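Local coordinates for protein esterase (Sinorhizobium meliloti 1021, PDB 4TX1) that is an SGNH-family carbohydrate acetylesterase that hydrolyses acetyl esters and probably also aryl esters, at residues S22-H35 / T195-N207. Residues are numbered along the deposited sequence; the frame is centred on the assembly and turned at random.
Sequences SLTWGYDATGSGRH and TTPIDGVHLDAEN
S22, H202 and D199 meet in the geometry of a Ser-His-Asp triad, consistent with the catalytic site of an SGNH hydrolase. H202 NE2 points to S22 OG at 3.0 Å, within the imidazole plane but bent enough (121° at the hydrogen) that the bond is weak. At the other edge H202 ND1 makes a very short, straight bond of 2.5 Å to D199 OD2, in the ring plane, reaching the syn side though tilted out of the carboxylate plane. D199 OD1 accepts from the backbone N of V201 and of H202, fixing the carboxylate's rotation. With its CG anti to the backbone N (chi1 -164°), Y27 sets CD2 over one face of the H202 ring in an offset stack, centroids 4.2 Å apart and planes inclined by 26°; V201 CG1 lies over the opposite face. H35 NE2 donates to L203 O at 2.8 Å in the plane of its ring, while A205 CA packs over one face. One water donates to Y27 O and accepts from L203 N. The site lies just beyond strand 14-20: the L23 side chain packs on M98 of strand 94-98, F157 of helix 155-160 backs D199 and V201, and L203 reaches V211 of helix 205-223.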
loop_
_atom_site.group_PDB
_atom_site.type_symbol
_atom_site.label_atom_id
_atom_site.label_comp_id
_atom_site.label_asym_id
_atom_site.label_seq_id
_atom_site.Cartn_x
_atom_site.Cartn_y
_atom_site.Cartn_z
ATOM N N SER A 22 11.355 19.356 -8.505
ATOM C CA SER A 22 12.809 19.599 -8.679
ATOM C C SER A 22 13.020 21.116 -8.903
ATOM O O SER A 22 14.125 21.592 -8.576
ATOM C CB SER A 22 13.378 18.851 -9.847
ATOM O OG SER A 22 12.838 19.367 -11.067
ATOM N N LEU A 23 12.010 21.836 -9.321
ATOM C CA LEU A 23 12.150 23.285 -9.410
ATOM C C LEU A 23 12.303 23.936 -8.044
ATOM O O LEU A 23 12.892 24.955 -7.965
ATOM C CB LEU A 23 10.965 23.918 -10.117
ATOM C CG LEU A 23 10.995 23.866 -11.606
ATOM C CD1 LEU A 23 11.389 22.578 -12.188
ATOM C CD2 LEU A 23 9.725 24.351 -12.231
ATOM N N THR A 24 11.723 23.348 -6.997
ATOM C CA THR A 24 11.822 23.800 -5.653
ATOM C C THR A 24 13.019 23.210 -4.941
ATOM O O THR A 24 13.650 23.906 -4.151
ATOM C CB THR A 24 10.500 23.473 -4.914
ATOM O OG1 THR A 24 9.442 24.144 -5.594
ATOM C CG2 THR A 24 10.474 23.877 -3.478
ATOM N N TRP A 25 13.339 21.923 -5.245
ATOM C CA TRP A 25 14.600 21.316 -4.790
ATOM C C TRP A 25 15.776 22.201 -5.242
ATOM O O TRP A 25 16.702 22.423 -4.493
ATOM C CB TRP A 25 14.753 19.919 -5.366
ATOM C CG TRP A 25 15.931 19.133 -4.891
ATOM C CD1 TRP A 25 16.056 18.583 -3.684
ATOM C CD2 TRP A 25 17.098 18.786 -5.618
ATOM N NE1 TRP A 25 17.223 17.885 -3.584
ATOM C CE2 TRP A 25 17.900 18.006 -4.765
ATOM C CE3 TRP A 25 17.545 19.044 -6.916
ATOM C CZ2 TRP A 25 19.115 17.475 -5.151
ATOM C CZ3 TRP A 25 18.776 18.479 -7.330
ATOM C CH2 TRP A 25 19.537 17.720 -6.439
ATOM N N GLY A 26 15.709 22.641 -6.490
ATOM C CA GLY A 26 16.794 23.480 -7.082
ATOM C C GLY A 26 17.697 22.657 -8.020
ATOM O O GLY A 26 18.886 22.557 -7.852
ATOM N N TYR A 27 17.112 22.104 -9.066
ATOM C CA TYR A 27 17.846 21.316 -10.049
ATOM C C TYR A 27 18.651 22.130 -11.061
ATOM O O TYR A 27 18.123 22.900 -11.788
ATOM C CB TYR A 27 16.934 20.307 -10.779
ATOM C CG TYR A 27 17.702 19.243 -11.506
ATOM C CD1 TYR A 27 17.977 18.046 -10.910
ATOM C CD2 TYR A 27 18.152 19.425 -12.792
ATOM C CE1 TYR A 27 18.728 17.090 -11.540
ATOM C CE2 TYR A 27 18.888 18.457 -13.432
ATOM C CZ TYR A 27 19.177 17.297 -12.794
ATOM O OH TYR A 27 19.891 16.309 -13.378
ATOM N N ASP A 28 19.947 21.896 -11.078
ATOM C CA ASP A 28 20.904 22.622 -11.999
ATOM C C ASP A 28 21.152 21.671 -13.163
ATOM O O ASP A 28 21.904 20.664 -13.084
ATOM C CB ASP A 28 22.218 22.866 -11.264
ATOM C CG ASP A 28 23.335 23.286 -12.220
ATOM O OD1 ASP A 28 23.007 23.839 -13.297
ATOM O OD2 ASP A 28 24.488 22.995 -11.894
ATOM N N ALA A 29 20.539 21.981 -14.263
ATOM C CA ALA A 29 20.624 21.233 -15.500
ATOM C C ALA A 29 22.027 21.263 -16.143
ATOM O O ALA A 29 22.343 20.370 -16.922
ATOM C CB ALA A 29 19.582 21.761 -16.460
ATOM N N THR A 30 22.807 22.271 -15.839
ATOM C CA THR A 30 24.155 22.413 -16.484
ATOM C C THR A 30 25.107 21.451 -15.858
ATOM O O THR A 30 25.694 20.674 -16.600
ATOM C CB THR A 30 24.751 23.834 -16.416
ATOM O OG1 THR A 30 23.895 24.748 -17.144
ATOM C CG2 THR A 30 26.287 23.897 -16.958
ATOM N N GLY A 31 25.119 21.408 -14.525
ATOM C CA GLY A 31 25.989 20.508 -13.739
ATOM C C GLY A 31 25.341 19.183 -13.267
ATOM O O GLY A 31 26.018 18.339 -12.707
ATOM N N SER A 32 24.067 18.973 -13.554
ATOM C CA SER A 32 23.255 17.863 -13.018
ATOM C C SER A 32 23.474 17.730 -11.519
ATOM O O SER A 32 23.849 16.625 -10.985
ATOM C CB SER A 32 23.577 16.546 -13.723
ATOM O OG SER A 32 23.409 16.696 -15.129
ATOM N N GLY A 33 23.353 18.857 -10.840
ATOM C CA GLY A 33 23.454 18.879 -9.392
ATOM C C GLY A 33 22.397 19.802 -8.827
ATOM O O GLY A 33 21.349 19.976 -9.450
ATOM N N ARG A 34 22.638 20.359 -7.652
ATOM C CA ARG A 34 21.656 21.161 -6.955
ATOM C C ARG A 34 22.149 22.598 -6.897
ATOM O O ARG A 34 23.370 22.823 -6.677
ATOM C CB ARG A 34 21.498 20.635 -5.553
ATOM C CG ARG A 34 20.259 21.163 -4.857
ATOM C CD ARG A 34 19.953 20.563 -3.488
ATOM N NE ARG A 34 18.635 20.952 -3.034
ATOM C CZ ARG A 34 18.134 20.727 -1.826
ATOM N NH1 ARG A 34 18.832 19.988 -0.942
ATOM N NH2 ARG A 34 16.949 21.222 -1.499
ATOM N N HIS A 35 21.288 23.553 -7.141
ATOM C CA HIS A 35 21.632 24.967 -6.934
ATOM C C HIS A 35 22.083 25.180 -5.499
ATOM O O HIS A 35 21.574 24.547 -4.527
ATOM C CB HIS A 35 20.426 25.924 -7.281
ATOM C CG HIS A 35 19.995 25.880 -8.695
ATOM N ND1 HIS A 35 20.873 26.007 -9.747
ATOM C CD2 HIS A 35 18.756 25.805 -9.247
ATOM C CE1 HIS A 35 20.207 25.918 -10.887
ATOM N NE2 HIS A 35 18.904 25.853 -10.601
ATOM N N THR A 195 12.048 28.552 -18.158
ATOM C CA THR A 195 12.730 27.264 -18.185
ATOM C C THR A 195 13.937 27.335 -19.142
ATOM O O THR A 195 14.007 28.184 -20.054
ATOM C CB THR A 195 11.813 26.101 -18.579
ATOM O OG1 THR A 195 11.123 26.361 -19.840
ATOM C CG2 THR A 195 10.782 25.827 -17.464
ATOM N N THR A 196 14.897 26.459 -18.879
ATOM C CA THR A 196 16.075 26.370 -19.698
ATOM C C THR A 196 15.931 25.393 -20.853
ATOM O O THR A 196 15.496 24.256 -20.710
ATOM C CB THR A 196 17.348 26.086 -18.902
ATOM O OG1 THR A 196 18.410 25.793 -19.846
ATOM C CG2 THR A 196 17.166 24.860 -18.017
ATOM N N PRO A 197 16.312 25.783 -22.076
ATOM C CA PRO A 197 16.301 24.829 -23.159
ATOM C C PRO A 197 17.334 23.683 -23.134
ATOM O O PRO A 197 17.252 22.817 -23.969
ATOM C CB PRO A 197 16.492 25.697 -24.455
ATOM C CG PRO A 197 17.139 26.869 -23.914
ATOM C CD PRO A 197 16.695 27.162 -22.501
ATOM N N ILE A 198 18.244 23.696 -22.195
ATOM C CA ILE A 198 19.190 22.578 -21.933
ATOM C C ILE A 198 18.354 21.257 -21.774
ATOM O O ILE A 198 18.718 20.195 -22.255
ATOM C CB ILE A 198 20.020 22.863 -20.697
ATOM C CG1 ILE A 198 20.978 24.034 -20.980
ATOM C CG2 ILE A 198 20.845 21.662 -20.302
ATOM C CD1 ILE A 198 21.749 24.578 -19.763
ATOM N N ASP A 199 17.180 21.401 -21.142
ATOM C CA ASP A 199 16.287 20.233 -20.977
ATOM C C ASP A 199 14.799 20.489 -21.025
ATOM O O ASP A 199 14.006 19.529 -20.941
ATOM C CB ASP A 199 16.654 19.428 -19.714
ATOM C CG ASP A 199 16.354 20.130 -18.403
ATOM O OD1 ASP A 199 15.489 21.041 -18.326
ATOM O OD2 ASP A 199 17.018 19.732 -17.356
ATOM N N GLY A 200 14.408 21.742 -21.162
ATOM C CA GLY A 200 13.030 22.126 -21.399
ATOM C C GLY A 200 12.159 22.343 -20.168
ATOM O O GLY A 200 11.040 22.890 -20.271
ATOM N N VAL A 201 12.627 21.894 -19.002
ATOM C CA VAL A 201 11.767 21.840 -17.813
ATOM C C VAL A 201 12.330 22.513 -16.570
ATOM O O VAL A 201 11.573 23.041 -15.783
ATOM C CB VAL A 201 11.380 20.338 -17.557
ATOM C CG1 VAL A 201 12.571 19.520 -17.113
ATOM C CG2 VAL A 201 10.240 20.219 -16.483
ATOM N N HIS A 202 13.657 22.504 -16.392
ATOM C CA HIS A 202 14.276 23.063 -15.228
ATOM C C HIS A 202 14.499 24.576 -15.308
ATOM O O HIS A 202 14.341 25.169 -16.389
ATOM C CB HIS A 202 15.570 22.322 -14.974
ATOM C CG HIS A 202 15.313 20.913 -14.479
ATOM N ND1 HIS A 202 15.700 19.785 -15.175
ATOM C CD2 HIS A 202 14.598 20.496 -13.411
ATOM C CE1 HIS A 202 15.265 18.708 -14.499
ATOM N NE2 HIS A 202 14.606 19.112 -13.417
ATOM N N LEU A 203 14.846 25.137 -14.184
ATOM C CA LEU A 203 15.228 26.590 -14.075
ATOM C C LEU A 203 16.705 26.704 -13.752
ATOM O O LEU A 203 17.244 26.082 -12.817
ATOM C CB LEU A 203 14.412 27.262 -12.987
ATOM C CG LEU A 203 12.876 27.187 -13.050
ATOM C CD1 LEU A 203 12.232 27.824 -11.825
ATOM C CD2 LEU A 203 12.328 27.764 -14.364
ATOM N N ASP A 204 17.420 27.611 -14.436
ATOM C CA ASP A 204 18.756 27.885 -14.001
ATOM C C ASP A 204 18.735 28.704 -12.731
ATOM O O ASP A 204 17.667 28.973 -12.185
ATOM C CB ASP A 204 19.539 28.519 -15.203
ATOM C CG ASP A 204 19.081 29.908 -15.547
ATOM O OD1 ASP A 204 18.405 30.584 -14.754
ATOM O OD2 ASP A 204 19.562 30.342 -16.616
ATOM N N ALA A 205 19.922 29.080 -12.197
ATOM C CA ALA A 205 20.007 29.710 -10.863
ATOM C C ALA A 205 19.309 31.037 -10.798
ATOM O O ALA A 205 18.578 31.378 -9.845
ATOM C CB ALA A 205 21.450 29.802 -10.319
ATOM N N GLU A 206 19.544 31.849 -11.810
ATOM C CA GLU A 206 18.898 33.157 -11.788
ATOM C C GLU A 206 17.407 33.021 -11.914
ATOM O O GLU A 206 16.688 33.833 -11.289
ATOM C CB GLU A 206 19.449 33.989 -12.982
ATOM C CG GLU A 206 18.811 35.351 -13.124
ATOM C CD GLU A 206 18.665 36.206 -11.880
ATOM O OE1 GLU A 206 19.460 36.132 -10.882
ATOM O OE2 GLU A 206 17.670 37.040 -11.967
ATOM N N ASN A 207 16.923 32.111 -12.777
ATOM C CA ASN A 207 15.493 31.954 -12.968
ATOM C C ASN A 207 14.819 31.370 -11.724
ATOM O O ASN A 207 13.680 31.750 -11.377
ATOM C CB ASN A 207 15.127 31.223 -14.202
ATOM C CG ASN A 207 15.163 32.120 -15.449
ATOM O OD1 ASN A 207 14.179 32.759 -15.753
ATOM N ND2 ASN A 207 16.275 32.098 -16.170
HETATM O O HOH W 1 15.395 23.598 -11.747
#